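Local coordinates for conserved exported protein (PDB 3CLW) that probably acts as a glycoside hydrolase of family 30, although its substrate and exact biological role have not been established, at residues A[183-188]-A[275-280]; A[209-214]-A[227-232]; A[263-268]-A[304-309]. One frame throughout, in Å; residues are numbered along the deposited sequence.

Overall arrangement
Interactions 1, 2 and 3 all belong to the barrel domain and draw on neighbouring parallel strands 226-232, 270-276 and 307-310. Interaction 2 is buried, and its side-chain contacts are apolar, without a hydrogen bond between the segments; it packs helix 204-221 on strand 226-232. Interaction 1 lies at the C-terminal ends of the strands, is partly buried and is polar, centred on a histidine-carboxylate hydrogen bond. Interaction 3 is a surface contact between loops leading into strands 270-276 and 307-310, made by a leucine methyl over an imidazole. Interactions 2 and 3 lie about 11 Å apart, centre to centre, and meet where V211 and E212 pack on F267; interaction 1 joins interaction 2 through H277 and E231.

Interaction 1: A[183-188]-A[275-280]; sequences PNNEPN and AAHDYW
H277 and E186 form the tight part of this contact. ND1 of H277 donates to OE2 of E186 over 2.7 Å, with an N-H...O angle of 157°. The carboxylate oxygen lies almost in the imidazole plane and receives the proton on its anti lone pair, the one turned away from OE1, while the carboxylate itself is twisted 49° from the ring. Beyond CG the glutamate chain runs extended (chi2 -172°), which carries the carboxylate out to the ring, and CG itself packs 3.5 Å from H277 ND1. Also at the edge of the imidazole, OD1 of N185 sits 3.2 Å from H277 CE1, placing an amide oxygen against the polarised C-H between the two ring nitrogens; the two side chains cross nearly at right angles.

Segment 183-188 follows strand 178-182 of a TIM barrel, and segment 275-280 takes in the end of strand 270-276 and the loop after it. N185-E186-P187 is consistent with the Asn-Glu motif after the fourth barrel strand in clan A glycosidases. NE2 of H277 is hydrogen-bonded to E231 on the intervening strand 226-232. Partners at both nitrogens fix the rotation of the buried imidazole.

The looser side is formed by Y279. Its ring approaches E186 obliquely, CE2 standing 3.5 Å from OE2 without a bond, and its hydroxyl is instead hydrogen-bonded to E312. N185 and E186 remain partly exposed, and the nearest CA atoms, of E186 and H277, are 8.3 Å apart.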
loop_
_atom_site.group_PDB
_atom_site.type_symbol
_atom_site.label_atom_id
_atom_site.label_comp_id
_atom_site.label_asym_id
_atom_site.label_seq_id
_atom_site.Cartn_x
_atom_site.Cartn_y
_atom_site.Cartn_z
ATOM N N PRO A 183 1.938 1.974 -14.177
ATOM C CA PRO A 183 1.585 3.043 -15.132
ATOM C C PRO A 183 0.165 3.597 -14.970
ATOM O O PRO A 183 -0.102 4.750 -15.355
ATOM C CB PRO A 183 1.764 2.358 -16.504
ATOM C CG PRO A 183 1.396 0.912 -16.230
ATOM C CD PRO A 183 1.929 0.638 -14.817
ATOM N N ASN A 184 -0.727 2.824 -14.371
ATOM C CA ASN A 184 -2.139 3.238 -14.321
ATOM C C ASN A 184 -2.740 3.061 -12.941
ATOM O O ASN A 184 -2.515 2.026 -12.287
ATOM C CB ASN A 184 -2.967 2.426 -15.323
ATOM C CG ASN A 184 -2.531 2.652 -16.773
ATOM O OD1 ASN A 184 -1.505 2.109 -17.228
ATOM N ND2 ASN A 184 -3.321 3.455 -17.514
ATOM N N ASN A 185 -3.486 4.072 -12.501
ATOM C CA ASN A 185 -4.153 4.035 -11.215
ATOM C C ASN A 185 -5.660 4.013 -11.354
ATOM O O ASN A 185 -6.240 4.794 -12.119
ATOM C CB ASN A 185 -3.801 5.266 -10.393
ATOM C CG ASN A 185 -4.462 5.257 -9.020
ATOM O OD1 ASN A 185 -4.263 4.315 -8.255
ATOM N ND2 ASN A 185 -5.220 6.320 -8.691
ATOM N N GLU A 186 -6.294 3.142 -10.591
ATOM C CA GLU A 186 -7.752 3.030 -10.598
ATOM C C GLU A 186 -8.357 3.299 -12.006
ATOM O O GLU A 186 -9.138 4.221 -12.189
ATOM C CB GLU A 186 -8.338 3.917 -9.494
ATOM C CG GLU A 186 -7.780 3.545 -8.119
ATOM C CD GLU A 186 -8.456 4.240 -6.938
ATOM O OE1 GLU A 186 -9.224 5.185 -7.144
ATOM O OE2 GLU A 186 -8.231 3.823 -5.785
ATOM N N PRO A 187 -7.970 2.480 -13.006
ATOM C CA PRO A 187 -8.446 2.716 -14.377
ATOM C C PRO A 187 -9.961 2.478 -14.571
ATOM O O PRO A 187 -10.532 2.937 -15.555
ATOM C CB PRO A 187 -7.596 1.753 -15.220
ATOM C CG PRO A 187 -7.274 0.654 -14.320
ATOM C CD PRO A 187 -7.095 1.292 -12.940
ATOM N N ASN A 188 -10.604 1.826 -13.611
ATOM C CA ASN A 188 -12.072 1.733 -13.532
ATOM C C ASN A 188 -12.766 3.082 -13.293
ATOM O O ASN A 188 -13.948 3.251 -13.594
ATOM C CB ASN A 188 -12.441 0.805 -12.375
ATOM C CG ASN A 188 -11.824 1.261 -11.044
ATOM O OD1 ASN A 188 -10.633 1.036 -10.765
ATOM N ND2 ASN A 188 -12.640 1.910 -10.218
ATOM N N ALA A 275 -2.378 -6.131 -8.642
ATOM C CA ALA A 275 -2.564 -5.088 -7.629
ATOM C C ALA A 275 -3.963 -4.528 -7.633
ATOM O O ALA A 275 -4.455 -4.078 -8.671
ATOM C CB ALA A 275 -1.537 -3.924 -7.818
ATOM N N ALA A 276 -4.596 -4.541 -6.467
ATOM C CA ALA A 276 -5.878 -3.864 -6.288
ATOM C C ALA A 276 -5.935 -3.179 -4.926
ATOM O O ALA A 276 -5.176 -3.518 -4.015
ATOM C CB ALA A 276 -7.053 -4.843 -6.444
ATOM N N HIS A 277 -6.853 -2.224 -4.810
ATOM C CA HIS A 277 -7.044 -1.432 -3.592
ATOM C C HIS A 277 -8.152 -1.994 -2.730
ATOM O O HIS A 277 -9.095 -2.611 -3.239
ATOM C CB HIS A 277 -7.318 0.024 -3.980
ATOM C CG HIS A 277 -6.246 0.609 -4.850
ATOM N ND1 HIS A 277 -6.356 1.840 -5.457
ATOM C CD2 HIS A 277 -5.060 0.099 -5.252
ATOM C CE1 HIS A 277 -5.272 2.077 -6.173
ATOM N NE2 HIS A 277 -4.455 1.051 -6.037
ATOM N N ASP A 278 -8.013 -1.797 -1.424
ATOM C CA ASP A 278 -8.958 -2.280 -0.401
ATOM C C ASP A 278 -10.259 -1.484 -0.301
ATOM O O ASP A 278 -11.182 -1.895 0.402
ATOM C CB ASP A 278 -8.287 -2.222 0.960
ATOM C CG ASP A 278 -7.232 -3.271 1.122
ATOM O OD1 ASP A 278 -7.574 -4.476 1.119
ATOM O OD2 ASP A 278 -6.058 -2.885 1.281
ATOM N N TYR A 279 -10.318 -0.335 -0.954
ATOM C CA TYR A 279 -11.479 0.541 -0.850
ATOM C C TYR A 279 -12.827 -0.173 -1.065
ATOM O O TYR A 279 -12.922 -1.056 -1.901
ATOM C CB TYR A 279 -11.344 1.695 -1.841
ATOM C CG TYR A 279 -10.130 2.579 -1.596
ATOM C CD1 TYR A 279 -10.066 3.410 -0.459
ATOM C CD2 TYR A 279 -9.069 2.604 -2.495
ATOM C CE1 TYR A 279 -8.969 4.233 -0.219
ATOM C CE2 TYR A 279 -7.958 3.429 -2.269
ATOM C CZ TYR A 279 -7.922 4.249 -1.118
ATOM O OH TYR A 279 -6.863 5.083 -0.870
ATOM N N TRP A 280 -13.840 0.225 -0.286
ATOM C CA TRP A 280 -15.246 -0.236 -0.403
ATOM C C TRP A 280 -15.502 -1.715 -0.178
ATOM O O TRP A 280 -16.573 -2.218 -0.493
ATOM C CB TRP A 280 -15.894 0.239 -1.711
ATOM C CG TRP A 280 -15.450 1.586 -2.083
ATOM C CD1 TRP A 280 -14.705 1.919 -3.172
ATOM C CD2 TRP A 280 -15.665 2.798 -1.341
ATOM N NE1 TRP A 280 -14.441 3.275 -3.168
ATOM C CE2 TRP A 280 -15.012 3.840 -2.053
ATOM C CE3 TRP A 280 -16.349 3.109 -0.145
ATOM C CZ2 TRP A 280 -15.030 5.187 -1.618
ATOM C CZ3 TRP A 280 -16.352 4.453 0.315
ATOM C CH2 TRP A 280 -15.697 5.476 -0.432
#

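Interaction 2: A[209-214]-A[227-232]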
loop_
_atom_site.group_PDB
_atom_site.type_symbol
_atom_site.label_atom_id
_atom_site.label_comp_id
_atom_site.label_asym_id
_atom_site.label_seq_id
_atom_site.Cartn_x
_atom_site.Cartn_y
_atom_site.Cartn_z
ATOM N N ARG A 209 -1.724 -2.534 -23.731
ATOM C CA ARG A 209 -0.754 -1.781 -24.513
ATOM C C ARG A 209 0.333 -1.177 -23.647
ATOM O O ARG A 209 1.494 -1.223 -24.022
ATOM C CB ARG A 209 -1.399 -0.669 -25.360
ATOM C CG ARG A 209 -2.069 -1.136 -26.623
ATOM C CD ARG A 209 -2.359 0.034 -27.577
ATOM N NE ARG A 209 -1.176 0.508 -28.322
ATOM C CZ ARG A 209 -1.148 1.637 -29.039
ATOM N NH1 ARG A 209 -2.213 2.438 -29.107
ATOM N NH2 ARG A 209 -0.056 1.972 -29.694
ATOM N N MET A 210 -0.044 -0.604 -22.495
ATOM C CA MET A 210 0.927 -0.035 -21.598
ATOM C C MET A 210 1.890 -1.127 -21.140
ATOM O O MET A 210 3.100 -0.939 -21.150
ATOM C CB MET A 210 0.252 0.706 -20.434
ATOM C CG MET A 210 -0.151 2.206 -20.759
ATOM S SD MET A 210 1.098 3.173 -21.680
ATOM C CE MET A 210 2.508 2.923 -20.566
ATOM N N VAL A 211 1.365 -2.298 -20.797
ATOM C CA VAL A 211 2.247 -3.403 -20.425
ATOM C C VAL A 211 3.195 -3.769 -21.578
ATOM O O VAL A 211 4.394 -3.886 -21.391
ATOM C CB VAL A 211 1.468 -4.633 -19.923
ATOM C CG1 VAL A 211 2.420 -5.797 -19.673
ATOM C CG2 VAL A 211 0.727 -4.287 -18.648
ATOM N N GLU A 212 2.642 -3.891 -22.773
ATOM C CA GLU A 212 3.398 -4.262 -23.941
ATOM C C GLU A 212 4.514 -3.249 -24.198
ATOM O O GLU A 212 5.678 -3.632 -24.380
ATOM C CB GLU A 212 2.439 -4.371 -25.135
ATOM C CG GLU A 212 3.066 -4.599 -26.494
ATOM C CD GLU A 212 1.972 -4.870 -27.568
ATOM O OE1 GLU A 212 1.026 -4.036 -27.745
ATOM O OE2 GLU A 212 2.042 -5.950 -28.195
ATOM N N GLU A 213 4.171 -1.961 -24.192
ATOM C CA GLU A 213 5.174 -0.928 -24.449
ATOM C C GLU A 213 6.231 -0.799 -23.329
ATOM O O GLU A 213 7.439 -0.613 -23.602
ATOM C CB GLU A 213 4.501 0.418 -24.740
ATOM C CG GLU A 213 3.626 0.426 -25.990
ATOM C CD GLU A 213 4.361 0.031 -27.281
ATOM O OE1 GLU A 213 5.577 0.274 -27.434
ATOM O OE2 GLU A 213 3.694 -0.521 -28.179
ATOM N N LEU A 214 5.785 -0.888 -22.076
ATOM C CA LEU A 214 6.736 -0.868 -20.938
ATOM C C LEU A 214 7.679 -2.058 -21.025
ATOM O O LEU A 214 8.869 -1.920 -20.853
ATOM C CB LEU A 214 6.000 -0.881 -19.602
ATOM C CG LEU A 214 5.599 0.504 -19.103
ATOM C CD1 LEU A 214 4.505 0.336 -18.075
ATOM C CD2 LEU A 214 6.843 1.241 -18.523
ATOM N N ILE A 227 6.756 -4.518 -14.147
ATOM C CA ILE A 227 5.540 -3.760 -14.417
ATOM C C ILE A 227 4.395 -4.288 -13.570
ATOM O O ILE A 227 4.094 -5.481 -13.618
ATOM C CB ILE A 227 5.115 -3.889 -15.897
ATOM C CG1 ILE A 227 6.263 -3.516 -16.853
ATOM C CG2 ILE A 227 3.842 -3.083 -16.169
ATOM C CD1 ILE A 227 6.092 -4.171 -18.256
ATOM N N LEU A 228 3.747 -3.389 -12.826
ATOM C CA LEU A 228 2.650 -3.748 -11.933
ATOM C C LEU A 228 1.342 -3.110 -12.366
ATOM O O LEU A 228 1.270 -1.890 -12.544
ATOM C CB LEU A 228 2.964 -3.343 -10.470
ATOM C CG LEU A 228 1.839 -3.669 -9.461
ATOM C CD1 LEU A 228 1.566 -5.183 -9.348
ATOM C CD2 LEU A 228 2.061 -3.051 -8.073
ATOM N N ILE A 229 0.310 -3.949 -12.500
ATOM C CA ILE A 229 -1.042 -3.512 -12.855
ATOM C C ILE A 229 -2.013 -4.340 -12.025
ATOM O O ILE A 229 -1.614 -5.325 -11.449
ATOM C CB ILE A 229 -1.299 -3.690 -14.410
ATOM C CG1 ILE A 229 -1.124 -5.157 -14.818
ATOM C CG2 ILE A 229 -0.339 -2.799 -15.215
ATOM C CD1 ILE A 229 -1.914 -5.576 -16.027
ATOM N N PRO A 230 -3.317 -4.008 -12.027
ATOM C CA PRO A 230 -3.970 -2.827 -12.611
ATOM C C PRO A 230 -4.303 -1.690 -11.660
ATOM O O PRO A 230 -4.784 -0.648 -12.120
ATOM C CB PRO A 230 -5.258 -3.415 -13.179
ATOM C CG PRO A 230 -5.595 -4.514 -12.187
ATOM C CD PRO A 230 -4.306 -5.022 -11.599
ATOM N N GLU A 231 -4.089 -1.871 -10.355
ATOM C CA GLU A 231 -4.405 -0.807 -9.372
ATOM C C GLU A 231 -5.876 -0.393 -9.433
ATOM O O GLU A 231 -6.215 0.809 -9.301
ATOM C CB GLU A 231 -3.521 0.440 -9.567
ATOM C CG GLU A 231 -2.036 0.159 -9.624
ATOM C CD GLU A 231 -1.343 0.245 -8.261
ATOM O OE1 GLU A 231 -0.086 0.316 -8.255
ATOM O OE2 GLU A 231 -2.039 0.245 -7.207
ATOM N N VAL A 232 -6.752 -1.378 -9.628
ATOM C CA VAL A 232 -8.200 -1.094 -9.603
ATOM C C VAL A 232 -8.681 -0.539 -8.240
ATOM O O VAL A 232 -8.260 -1.007 -7.179
ATOM C CB VAL A 232 -9.094 -2.311 -10.084
ATOM C CG1 VAL A 232 -9.051 -2.451 -11.654
ATOM C CG2 VAL A 232 -8.739 -3.603 -9.395
#
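L214, whose CB rests 3.6 Å from CD1 of I227, donates its backbone N to O of M210 over 2.8 Å, a regular turn of helix 204-221. No hydrogen bond passes from helix segment 209-214 to strand segment 227-232; the side-chain contacts between them are all aliphatic, and one methyl also rests on a helix carbonyl. The axes of the two segments run antiparallel, at 176°, with a closest approach of 9.5 Å. This is the layering expected of a TIM barrel: the helix connects strand 178-182 to its parallel neighbour 226-232 and returns along the outside of the barrel wall.

I227 is the main projection from the strand. With CG1 anti to the carbonyl carbon (chi1 -53°), its longer branch reaches the helix surface, where CD1 lies against L214 CB and also 3.6 Å from the carbonyl O of V211. Its other branch, CG2, lies 4.0 Å from L214 CD1 and 4.2 Å from V211 CG2. That same valine methyl extends further along the strand to I229, meeting its CG2 at 3.9 Å and its CD1 at an equal distance. I229 has CG1 between the backbone N and the carbonyl carbon (chi1 59°), which lets both of its branch ends lie near V211 CG2; the two side chains cross at about a right angle.

L228, between the two isoleucines, points the other way. Farther along the strand, past a cis peptide before P230, the carboxylate of E231 is held by R69 and S182 at OE1 and by S311 and H277 at OE2. Polar groups are thus gathered at that end of the strand, whereas the helix-facing side consists of close-fitting methyl and methylene groups and adheres by van der Waals contact and exclusion of water.

Interaction 3: A[263-268]-A[304-309]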
loop_
_atom_site.group_PDB
_atom_site.type_symbol
_atom_site.label_atom_id
_atom_site.label_comp_id
_atom_site.label_asym_id
_atom_site.label_seq_id
_atom_site.Cartn_x
_atom_site.Cartn_y
_atom_site.Cartn_z
ATOM N N SER A 263 -4.429 -11.278 -21.976
ATOM C CA SER A 263 -3.444 -11.933 -21.126
ATOM C C SER A 263 -2.095 -11.237 -21.259
ATOM O O SER A 263 -1.612 -11.029 -22.378
ATOM C CB SER A 263 -3.310 -13.430 -21.452
ATOM O OG SER A 263 -2.434 -14.079 -20.532
ATOM N N VAL A 264 -1.504 -10.879 -20.109
ATOM C CA VAL A 264 -0.196 -10.198 -20.071
ATOM C C VAL A 264 0.911 -11.124 -19.578
ATOM O O VAL A 264 2.077 -10.741 -19.520
ATOM C CB VAL A 264 -0.257 -8.904 -19.212
ATOM C CG1 VAL A 264 -1.156 -7.876 -19.881
ATOM C CG2 VAL A 264 -0.732 -9.184 -17.761
ATOM N N LEU A 265 0.538 -12.359 -19.259
ATOM C CA LEU A 265 1.425 -13.328 -18.602
ATOM C C LEU A 265 2.709 -13.578 -19.390
ATOM O O LEU A 265 3.755 -13.817 -18.806
ATOM C CB LEU A 265 0.683 -14.657 -18.335
ATOM C CG LEU A 265 -0.464 -14.705 -17.294
ATOM C CD1 LEU A 265 -1.014 -16.136 -17.184
ATOM C CD2 LEU A 265 -0.063 -14.162 -15.884
ATOM N N LYS A 266 2.616 -13.462 -20.710
ATOM C CA LYS A 266 3.723 -13.671 -21.639
ATOM C C LYS A 266 4.838 -12.628 -21.576
ATOM O O LYS A 266 5.958 -12.884 -22.027
ATOM C CB LYS A 266 3.177 -13.693 -23.067
ATOM C CG LYS A 266 2.494 -12.374 -23.507
ATOM C CD LYS A 266 1.664 -12.595 -24.781
ATOM C CE LYS A 266 1.054 -11.288 -25.285
ATOM N NZ LYS A 266 0.136 -11.439 -26.474
ATOM N N PHE A 267 4.525 -11.430 -21.083
ATOM C CA PHE A 267 5.499 -10.355 -21.077
ATOM C C PHE A 267 6.574 -10.610 -20.033
ATOM O O PHE A 267 6.281 -10.793 -18.859
ATOM C CB PHE A 267 4.815 -9.014 -20.910
ATOM C CG PHE A 267 3.969 -8.622 -22.102
ATOM C CD1 PHE A 267 4.564 -8.288 -23.326
ATOM C CD2 PHE A 267 2.589 -8.626 -22.019
ATOM C CE1 PHE A 267 3.779 -7.939 -24.438
ATOM C CE2 PHE A 267 1.808 -8.264 -23.127
ATOM C CZ PHE A 267 2.408 -7.919 -24.325
ATOM N N LYS A 268 7.805 -10.692 -20.518
ATOM C CA LYS A 268 9.026 -10.949 -19.735
ATOM C C LYS A 268 9.168 -10.009 -18.518
ATOM O O LYS A 268 9.591 -10.425 -17.445
ATOM C CB LYS A 268 10.217 -10.756 -20.686
ATOM C CG LYS A 268 11.610 -11.002 -20.139
ATOM C CD LYS A 268 12.674 -10.323 -21.033
ATOM C CE LYS A 268 14.120 -10.525 -20.472
ATOM N NZ LYS A 268 15.174 -9.506 -20.966
ATOM N N HIS A 304 -0.041 -20.267 -12.497
ATOM C CA HIS A 304 1.124 -19.419 -12.760
ATOM C C HIS A 304 1.849 -18.863 -11.531
ATOM O O HIS A 304 2.876 -18.162 -11.670
ATOM C CB HIS A 304 0.710 -18.288 -13.679
ATOM C CG HIS A 304 1.295 -18.395 -15.038
ATOM N ND1 HIS A 304 0.698 -19.119 -16.055
ATOM C CD2 HIS A 304 2.426 -17.863 -15.558
ATOM C CE1 HIS A 304 1.439 -19.022 -17.147
ATOM N NE2 HIS A 304 2.493 -18.264 -16.871
ATOM N N ASN A 305 1.308 -19.189 -10.353
ATOM C CA ASN A 305 1.875 -18.751 -9.078
ATOM C C ASN A 305 1.886 -17.209 -8.986
ATOM O O ASN A 305 2.829 -16.615 -8.477
ATOM C CB ASN A 305 3.284 -19.344 -8.875
ATOM C CG ASN A 305 3.681 -19.460 -7.400
ATOM O OD1 ASN A 305 2.836 -19.647 -6.521
ATOM N ND2 ASN A 305 4.980 -19.379 -7.131
ATOM N N THR A 306 0.833 -16.579 -9.487
ATOM C CA THR A 306 0.721 -15.130 -9.500
ATOM C C THR A 306 0.478 -14.624 -8.100
ATOM O O THR A 306 -0.346 -15.153 -7.384
ATOM C CB THR A 306 -0.378 -14.684 -10.476
ATOM O OG1 THR A 306 -0.020 -15.167 -11.774
ATOM C CG2 THR A 306 -0.540 -13.147 -10.523
ATOM N N LYS A 307 1.246 -13.614 -7.713
ATOM C CA LYS A 307 1.044 -12.930 -6.431
ATOM C C LYS A 307 -0.160 -11.960 -6.427
ATOM O O LYS A 307 -0.666 -11.534 -7.471
ATOM C CB LYS A 307 2.322 -12.196 -6.027
ATOM C CG LYS A 307 3.465 -13.096 -5.567
ATOM C CD LYS A 307 4.703 -12.292 -5.369
ATOM C CE LYS A 307 5.775 -13.128 -4.711
ATOM N NZ LYS A 307 7.008 -12.331 -4.433
ATOM N N PHE A 308 -0.600 -11.623 -5.219
ATOM C CA PHE A 308 -1.490 -10.495 -5.025
ATOM C C PHE A 308 -0.834 -9.399 -4.142
ATOM O O PHE A 308 -0.128 -9.720 -3.199
ATOM C CB PHE A 308 -2.829 -10.957 -4.413
ATOM C CG PHE A 308 -3.798 -9.826 -4.216
ATOM C CD1 PHE A 308 -4.412 -9.240 -5.310
ATOM C CD2 PHE A 308 -4.037 -9.325 -2.950
ATOM C CE1 PHE A 308 -5.288 -8.180 -5.140
ATOM C CE2 PHE A 308 -4.888 -8.266 -2.760
ATOM C CZ PHE A 308 -5.522 -7.683 -3.850
ATOM N N TRP A 309 -1.069 -8.129 -4.482
ATOM C CA TRP A 309 -0.669 -6.967 -3.662
ATOM C C TRP A 309 -1.896 -6.098 -3.404
ATOM O O TRP A 309 -2.628 -5.699 -4.345
ATOM C CB TRP A 309 0.382 -6.104 -4.370
ATOM C CG TRP A 309 1.831 -6.532 -4.239
ATOM C CD1 TRP A 309 2.307 -7.783 -3.885
ATOM C CD2 TRP A 309 2.995 -5.721 -4.499
ATOM N NE1 TRP A 309 3.682 -7.779 -3.893
ATOM C CE2 TRP A 309 4.130 -6.532 -4.266
ATOM C CE3 TRP A 309 3.188 -4.370 -4.892
ATOM C CZ2 TRP A 309 5.427 -6.060 -4.426
ATOM C CZ3 TRP A 309 4.497 -3.907 -5.062
ATOM C CH2 TRP A 309 5.593 -4.749 -4.817
#
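A type I beta turn from V264 to F267, closed by F267 N donating to V264 O over 3.0 Å, presents L265 to the imidazole of H304. The turn lies in the loop before strand 270-276 and H304 in the loop before strand 307-310, so the contact joins two connections at the N-terminal end of the barrel strands. CD1 of L265 stands over one face of the H304 ring, 3.8 Å from its centroid and 15° off the ring normal, a CH-pi contact; the two side chains arrive from opposite directions. The leucine's other methyl, CD2, comes only to 4.2 Å from OG1 of T306. That hydroxyl has its polar partners elsewhere, in N272 and N302. F256, on helix 251-256, touches both L265 and T306.

The leucine and the histidine are each partly exposed, and no hydrogen bond links the two segments. Their association therefore rests on dispersion between a methyl group and a ring face, a weak and weakly directional attraction at the protein surface.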